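Local coordinates for glideosome-associated protein 50 (Plasmodium falciparum 3D7, PDB 3TGH) that forms part of the glideosome complex of the inner membrane for parasite gliding and host cell invasion, probably holding it to the inner membrane complex, and has a purple acid phosphatase fold, at residues A[153-158]-A[184-189]; A[246-251]-A[277-282]. One frame throughout, in Å; residues are numbered along the deposited sequence.

How the contacts relate
Contacts 1 and 2 pack against the same mixed sheet from opposite faces. In contact 1 the helix end 184-189 lies on the outer face of strand 148-156; in contact 2 strand 245-250, three places along that sheet, turns its inner face to strand 275-282 of the second sheet. They sample both kinds of layer interface in the metallophosphoesterase sandwich, helix on sheet and sheet on sheet. The centres of contacts 1 and 2 are about 17 Å apart, their nearest atoms about 5 Å, without touching. Contact 2 lies closer to the metal region: the side chain of Cys250 is about 10 Å from that of the metal ligand His233, whereas contact 1 is away from the metal-binding histidines.

Contact 1 of 2, residues A[153-158]-A[184-189]; sequences AFIFID and SVAKKI
In a beta-alpha-beta unit, strand 148-156, helix 169-189 and strand 192-196, Ala153 in the second half of the first strand meets Ala186 in the last turn of the helix. The two methyls come together directly, CB of Ala153 at 3.9 Å from CB of Ala186, which lets the backbones approach to 6.2 Å between the CA atoms of Ala153 and Ala186. Two residues on, Ile155 points to the same side. A chi1 of -65° turns its CG1 away from the carbonyl carbon, and the extended chain beyond it carries CD1 to the flank of the same methyl, 4.4 Å from Ala186 CB. The Ala186 methyl thus lies beside both strand side chains, in a small apolar contact with no hydrogen bond across it. The crossover places the helix on the outer sheet face, where Ile155 also packs on Leu179 and Leu183; Phe154, turned the other way, meets Phe6 and Phe37 of the second sheet. Beyond Ala186 along the chain the helix ends with an i to i-3 bond, Lys188 N to Val185 O at 2.9 Å. On strand 192-196, Ile193 touches both Ala186 and Ile155, and the backbone of Ala153 is hydrogen-bonded to Phe192 and Ile194.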
ATOM      1  N   ALA A 153      -5.550  11.398  -1.036  1.00 23.56           N
ATOM      2  CA  ALA A 153      -5.865  10.632   0.156  1.00 24.75           C
ATOM      3  C   ALA A 153      -5.319   9.217   0.000  1.00 24.15           C
ATOM      4  O   ALA A 153      -5.655   8.530  -0.947  1.00 25.97           O
ATOM      5  CB  ALA A 153      -7.360  10.601   0.392  1.00 25.39           C
ATOM      6  N   PHE A 154      -4.458   8.820   0.930  1.00 20.89           N
ATOM      7  CA  PHE A 154      -3.936   7.462   1.017  1.00 21.28           C
ATOM      8  C   PHE A 154      -4.616   6.783   2.190  1.00 21.87           C
ATOM      9  O   PHE A 154      -4.545   7.263   3.325  1.00 23.01           O
ATOM     10  CB  PHE A 154      -2.418   7.495   1.206  1.00 20.59           C
ATOM     11  CG  PHE A 154      -1.679   7.948  -0.017  1.00 23.10           C
ATOM     12  CD1 PHE A 154      -1.506   9.290  -0.282  1.00 24.76           C
ATOM     13  CD2 PHE A 154      -1.179   7.020  -0.927  1.00 21.94           C
ATOM     14  CE1 PHE A 154      -0.828   9.707  -1.428  1.00 26.59           C
ATOM     15  CE2 PHE A 154      -0.508   7.432  -2.069  1.00 24.83           C
ATOM     16  CZ  PHE A 154      -0.333   8.773  -2.319  1.00 25.13           C
ATOM     17  N   ILE A 155      -5.315   5.684   1.912  1.00 21.25           N
ATOM     18  CA  ILE A 155      -6.040   4.947   2.931  1.00 20.74           C
ATOM     19  C   ILE A 155      -5.407   3.559   3.058  1.00 21.03           C
ATOM     20  O   ILE A 155      -5.237   2.833   2.063  1.00 21.30           O
ATOM     21  CB  ILE A 155      -7.532   4.861   2.602  1.00 22.02           C
ATOM     22  CG1 ILE A 155      -8.144   6.275   2.646  1.00 24.36           C
ATOM     23  CG2 ILE A 155      -8.262   3.930   3.586  1.00 21.25           C
ATOM     24  CD1 ILE A 155      -9.485   6.386   1.932  1.00 26.13           C
ATOM     25  N   PHE A 156      -5.016   3.215   4.277  1.00 20.28           N
ATOM     26  CA  PHE A 156      -4.309   1.965   4.544  1.00 20.06           C
ATOM     27  C   PHE A 156      -5.224   1.027   5.302  1.00 21.00           C
ATOM     28  O   PHE A 156      -5.742   1.371   6.368  1.00 20.79           O
ATOM     29  CB  PHE A 156      -3.017   2.231   5.324  1.00 21.52           C
ATOM     30  CG  PHE A 156      -2.042   3.093   4.579  1.00 21.70           C
ATOM     31  CD1 PHE A 156      -2.139   4.482   4.633  1.00 18.92           C
ATOM     32  CD2 PHE A 156      -1.050   2.522   3.784  1.00 20.97           C
ATOM     33  CE1 PHE A 156      -1.248   5.291   3.916  1.00 20.95           C
ATOM     34  CE2 PHE A 156      -0.169   3.313   3.072  1.00 21.60           C
ATOM     35  CZ  PHE A 156      -0.278   4.710   3.127  1.00 21.27           C
ATOM     36  N   ILE A 157      -5.427  -0.167   4.750  1.00 21.94           N
ATOM     37  CA  ILE A 157      -6.342  -1.145   5.342  1.00 21.73           C
ATOM     38  C   ILE A 157      -5.623  -2.425   5.732  1.00 21.76           C
ATOM     39  O   ILE A 157      -4.594  -2.777   5.148  1.00 22.15           O
ATOM     40  CB  ILE A 157      -7.532  -1.485   4.394  1.00 22.76           C
ATOM     41  CG1 ILE A 157      -7.058  -2.058   3.062  1.00 23.86           C
ATOM     42  CG2 ILE A 157      -8.372  -0.248   4.125  1.00 24.64           C
ATOM     43  CD1 ILE A 157      -8.222  -2.539   2.157  1.00 22.52           C
ATOM     44  N   ASP A 158      -6.170  -3.100   6.739  1.00 21.74           N
ATOM     45  CA  ASP A 158      -5.726  -4.420   7.117  1.00 21.09           C
ATOM     46  C   ASP A 158      -6.778  -5.400   6.641  1.00 22.74           C
ATOM     47  O   ASP A 158      -7.850  -5.516   7.240  1.00 23.21           O
ATOM     48  CB  ASP A 158      -5.527  -4.552   8.617  1.00 22.18           C
ATOM     49  CG  ASP A 158      -4.845  -5.853   8.977  1.00 23.46           C
ATOM     50  OD1 ASP A 158      -5.374  -6.915   8.608  1.00 23.99           O
ATOM     51  OD2 ASP A 158      -3.761  -5.819   9.573  1.00 23.12           O
ATOM     52  N   SER A 184     -15.703   8.508   2.973  1.00 30.11           N
ATOM     53  CA  SER A 184     -16.689   9.592   2.980  1.00 32.17           C
ATOM     54  C   SER A 184     -16.037  10.977   2.975  1.00 31.56           C
ATOM     55  O   SER A 184     -16.521  11.894   2.308  1.00 33.27           O
ATOM     56  CB  SER A 184     -17.605   9.467   4.197  1.00 34.02           C
ATOM     57  OG  SER A 184     -18.622  10.449   4.158  1.00 44.62           O
ATOM     58  N   VAL A 185     -14.943  11.122   3.714  1.00 29.15           N
ATOM     59  CA  VAL A 185     -14.186  12.376   3.735  1.00 28.76           C
ATOM     60  C   VAL A 185     -13.407  12.551   2.433  1.00 26.98           C
ATOM     61  O   VAL A 185     -13.445  13.621   1.826  1.00 27.10           O
ATOM     62  CB  VAL A 185     -13.237  12.449   4.945  1.00 28.12           C
ATOM     63  CG1 VAL A 185     -12.306  13.663   4.843  1.00 28.31           C
ATOM     64  CG2 VAL A 185     -14.038  12.496   6.244  1.00 31.06           C
ATOM     65  N   ALA A 186     -12.722  11.499   1.991  1.00 26.58           N
ATOM     66  CA  ALA A 186     -11.914  11.557   0.772  1.00 27.40           C
ATOM     67  C   ALA A 186     -12.742  11.995  -0.434  1.00 28.51           C
ATOM     68  O   ALA A 186     -12.261  12.761  -1.273  1.00 29.17           O
ATOM     69  CB  ALA A 186     -11.239  10.202   0.502  1.00 27.16           C
ATOM     70  N   LYS A 187     -13.982  11.509  -0.510  1.00 31.75           N
ATOM     71  CA  LYS A 187     -14.944  11.912  -1.551  1.00 34.91           C
ATOM     72  C   LYS A 187     -15.141  13.417  -1.643  1.00 35.72           C
ATOM     73  O   LYS A 187     -15.369  13.959  -2.727  1.00 34.83           O
ATOM     74  CB  LYS A 187     -16.325  11.292  -1.280  1.00 37.77           C
ATOM     75  CG  LYS A 187     -16.458   9.866  -1.706  1.00 43.60           C
ATOM     76  CD  LYS A 187     -17.674   9.200  -1.075  1.00 48.10           C
ATOM     77  CE  LYS A 187     -18.968   9.667  -1.700  1.00 50.99           C
ATOM     78  NZ  LYS A 187     -20.128   8.915  -1.143  1.00 54.16           N
ATOM     79  N   LYS A 188     -15.083  14.081  -0.496  1.00 34.43           N
ATOM     80  CA  LYS A 188     -15.359  15.508  -0.411  1.00 35.74           C
ATOM     81  C   LYS A 188     -14.120  16.385  -0.614  1.00 35.11           C
ATOM     82  O   LYS A 188     -14.256  17.542  -1.004  1.00 35.14           O
ATOM     83  CB  LYS A 188     -15.987  15.827   0.948  1.00 38.14           C
ATOM     84  CG  LYS A 188     -17.341  15.167   1.195  1.00 42.05           C
ATOM     85  CD  LYS A 188     -18.449  15.840   0.396  1.00 49.25           C
ATOM     86  CE  LYS A 188     -19.810  15.656   1.051  1.00 53.97           C
ATOM     87  NZ  LYS A 188     -20.870  16.431   0.344  1.00 56.92           N
ATOM     88  N   ILE A 189     -12.921  15.860  -0.348  1.00 32.30           N
ATOM     89  CA  ILE A 189     -11.721  16.718  -0.347  1.00 33.34           C
ATOM     90  C   ILE A 189     -10.509  16.233  -1.154  1.00 33.10           C
ATOM     91  O   ILE A 189      -9.544  16.982  -1.302  1.00 33.67           O
ATOM     92  CB  ILE A 189     -11.266  17.052   1.103  1.00 33.27           C
ATOM     93  CG1 ILE A 189     -10.710  15.821   1.818  1.00 35.18           C
ATOM     94  CG2 ILE A 189     -12.427  17.667   1.893  1.00 34.09           C
ATOM     95  CD1 ILE A 189     -10.220  16.116   3.230  1.00 35.15           C
TER

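Contact 2 of 2, residues A[246-251]-A[277-282]; sequences AHITCG and CVHELS
A chi1 of -172° swings Cys250 SG away from its own backbone N to meet the SG of Cys277, which stands instead anti to the carbonyl carbon (chi1 -66°). The sulfurs stop 3.7 Å apart, Cys250 SG to Cys277 SG, a van der Waals contact far too long for a disulfide. Cys250 SG also lies 3.7 Å from the backbone N of Cys277. Ile248, two residues earlier, uses both branches. CG2 is in looser contact, 4.3 Å from Cys277 SG, while the Ile248 and His279 side chains run past each other in opposite directions, CD1 ending at the ring edge, in the ring plane, 4.0 Å from His279 CE1. CE1 lies between ND1, hydrogen-bonded to Thr288 OG1, and NE2, bonded to Ser8 OG, which fixes the rotation of the imidazole. Phe6 stacks on the ring. No hydrogen bond joins the segments, as befits strands of two facing sheets: their axes pass 9.6 Å apart at 143°. Strand 4-8 and strand 285-292 border strand 275-282 and bring Ser8 and Phe290 to this buried interface, while on the facing sheet Leu228 of strand 228-231 touches both Ile248 and His279.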
ATOM      1  N   ALA A 246      -8.122   1.192 -11.025  1.00 34.55           N
ATOM      2  CA  ALA A 246      -7.027   0.279 -11.282  1.00 32.97           C
ATOM      3  C   ALA A 246      -6.757  -0.566 -10.037  1.00 30.27           C
ATOM      4  O   ALA A 246      -6.584  -0.040  -8.942  1.00 32.77           O
ATOM      5  CB  ALA A 246      -5.776   1.036 -11.686  1.00 30.74           C
ATOM      6  N   HIS A 247      -6.719  -1.879 -10.225  1.00 27.75           N
ATOM      7  CA  HIS A 247      -6.293  -2.801  -9.191  1.00 26.05           C
ATOM      8  C   HIS A 247      -4.857  -3.172  -9.508  1.00 26.03           C
ATOM      9  O   HIS A 247      -4.572  -3.762 -10.550  1.00 26.60           O
ATOM     10  CB  HIS A 247      -7.188  -4.041  -9.187  1.00 27.11           C
ATOM     11  CG  HIS A 247      -8.627  -3.738  -8.915  1.00 28.08           C
ATOM     12  ND1 HIS A 247      -9.209  -3.940  -7.682  1.00 28.63           N
ATOM     13  CD2 HIS A 247      -9.593  -3.218  -9.709  1.00 29.70           C
ATOM     14  CE1 HIS A 247     -10.477  -3.572  -7.733  1.00 31.89           C
ATOM     15  NE2 HIS A 247     -10.737  -3.135  -8.954  1.00 30.30           N
ATOM     16  N   ILE A 248      -3.944  -2.796  -8.625  1.00 25.39           N
ATOM     17  CA  ILE A 248      -2.539  -3.038  -8.851  1.00 24.52           C
ATOM     18  C   ILE A 248      -2.039  -4.041  -7.831  1.00 26.05           C
ATOM     19  O   ILE A 248      -2.182  -3.820  -6.624  1.00 25.23           O
ATOM     20  CB  ILE A 248      -1.729  -1.743  -8.734  1.00 26.28           C
ATOM     21  CG1 ILE A 248      -2.127  -0.763  -9.845  1.00 30.85           C
ATOM     22  CG2 ILE A 248      -0.241  -2.057  -8.780  1.00 26.35           C
ATOM     23  CD1 ILE A 248      -1.459   0.592  -9.731  1.00 33.55           C
ATOM     24  N   THR A 249      -1.463  -5.142  -8.319  1.00 24.73           N
ATOM     25  CA  THR A 249      -0.745  -6.068  -7.468  1.00 24.82           C
ATOM     26  C   THR A 249       0.746  -5.765  -7.571  1.00 26.91           C
ATOM     27  O   THR A 249       1.314  -5.647  -8.671  1.00 25.87           O
ATOM     28  CB  THR A 249      -0.971  -7.538  -7.847  1.00 27.96           C
ATOM     29  OG1 THR A 249      -2.372  -7.803  -7.928  1.00 29.54           O
ATOM     30  CG2 THR A 249      -0.343  -8.448  -6.795  1.00 27.87           C
ATOM     31  N   CYS A 250       1.366  -5.625  -6.409  1.00 26.94           N
ATOM     32  CA  CYS A 250       2.784  -5.344  -6.300  1.00 27.10           C
ATOM     33  C   CYS A 250       3.304  -6.191  -5.147  1.00 26.53           C
ATOM     34  O   CYS A 250       3.640  -5.680  -4.077  1.00 26.70           O
ATOM     35  CB  CYS A 250       2.993  -3.844  -6.080  1.00 31.15           C
ATOM     36  SG  CYS A 250       4.697  -3.315  -6.158  1.00 38.64           S
ATOM     37  N   GLY A 251       3.338  -7.506  -5.366  1.00 25.14           N
ATOM     38  CA  GLY A 251       3.672  -8.467  -4.313  1.00 24.99           C
ATOM     39  C   GLY A 251       4.968  -9.230  -4.525  1.00 27.45           C
ATOM     40  O   GLY A 251       5.236 -10.206  -3.821  1.00 25.93           O
ATOM     41  N   CYS A 277       6.850  -0.934  -7.994  1.00 26.28           N
ATOM     42  CA  CYS A 277       6.198   0.112  -8.780  1.00 26.35           C
ATOM     43  C   CYS A 277       6.639   1.504  -8.376  1.00 28.90           C
ATOM     44  O   CYS A 277       6.956   1.747  -7.211  1.00 25.35           O
ATOM     45  CB  CYS A 277       4.694   0.061  -8.590  1.00 30.11           C
ATOM     46  SG  CYS A 277       3.938  -1.395  -9.219  1.00 36.27           S
ATOM     47  N   VAL A 278       6.624   2.413  -9.345  1.00 27.10           N
ATOM     48  CA  VAL A 278       6.770   3.831  -9.081  1.00 29.07           C
ATOM     49  C   VAL A 278       5.537   4.537  -9.651  1.00 29.96           C
ATOM     50  O   VAL A 278       5.120   4.266 -10.780  1.00 30.70           O
ATOM     51  CB  VAL A 278       8.062   4.391  -9.689  1.00 30.89           C
ATOM     52  CG1 VAL A 278       8.148   5.896  -9.449  1.00 34.19           C
ATOM     53  CG2 VAL A 278       9.272   3.676  -9.089  1.00 34.52           C
ATOM     54  N   HIS A 279       4.948   5.427  -8.859  1.00 27.13           N
ATOM     55  CA  HIS A 279       3.691   6.075  -9.217  1.00 26.19           C
ATOM     56  C   HIS A 279       3.910   7.574  -9.226  1.00 28.61           C
ATOM     57  O   HIS A 279       4.603   8.099  -8.362  1.00 27.68           O
ATOM     58  CB  HIS A 279       2.588   5.749  -8.212  1.00 26.74           C
ATOM     59  CG  HIS A 279       2.472   4.299  -7.867  1.00 25.35           C
ATOM     60  ND1 HIS A 279       1.595   3.450  -8.502  1.00 27.34           N
ATOM     61  CD2 HIS A 279       3.108   3.555  -6.931  1.00 27.95           C
ATOM     62  CE1 HIS A 279       1.698   2.240  -7.976  1.00 25.87           C
ATOM     63  NE2 HIS A 279       2.611   2.278  -7.021  1.00 25.58           N
ATOM     64  N   GLU A 280       3.303   8.246 -10.195  1.00 29.24           N
ATOM     65  CA  GLU A 280       3.423   9.691 -10.345  0.56 30.65           C
ATOM     66  C   GLU A 280       2.022  10.315 -10.431  1.00 31.88           C
ATOM     67  O   GLU A 280       1.251   9.999 -11.340  1.00 30.56           O
ATOM     68  CB  GLU A 280       4.241  10.021 -11.606  0.56 32.89           C
ATOM     69  CG  GLU A 280       5.621   9.328 -11.676  0.56 35.19           C
ATOM     70  CD  GLU A 280       6.296   9.398 -13.055  0.56 40.46           C
ATOM     71  OE1 GLU A 280       5.682   9.876 -14.035  0.56 42.84           O
ATOM     72  OE2 GLU A 280       7.458   8.953 -13.157  0.56 41.90           O
ATOM     73  N   LEU A 281       1.691  11.187  -9.479  1.00 30.33           N
ATOM     74  CA  LEU A 281       0.429  11.933  -9.507  1.00 31.77           C
ATOM     75  C   LEU A 281       0.708  13.299 -10.112  1.00 33.49           C
ATOM     76  O   LEU A 281       1.665  13.967  -9.712  1.00 31.17           O
ATOM     77  CB  LEU A 281      -0.145  12.123  -8.105  1.00 32.49           C
ATOM     78  CG  LEU A 281      -0.924  10.977  -7.453  1.00 35.06           C
ATOM     79  CD1 LEU A 281      -0.210   9.669  -7.582  1.00 36.12           C
ATOM     80  CD2 LEU A 281      -1.191  11.313  -5.990  1.00 34.10           C
ATOM     81  N   SER A 282      -0.128  13.713 -11.061  1.00 33.16           N
ATOM     82  CA  SER A 282       0.034  15.002 -11.734  1.00 35.49           C
ATOM     83  C   SER A 282      -1.326  15.613 -12.058  1.00 36.85           C
ATOM     84  O   SER A 282      -2.366  15.031 -11.753  1.00 33.64           O
ATOM     85  CB  SER A 282       0.843  14.825 -13.028  1.00 37.71           C
ATOM     86  OG  SER A 282       0.085  14.170 -14.037  1.00 38.07           O
TER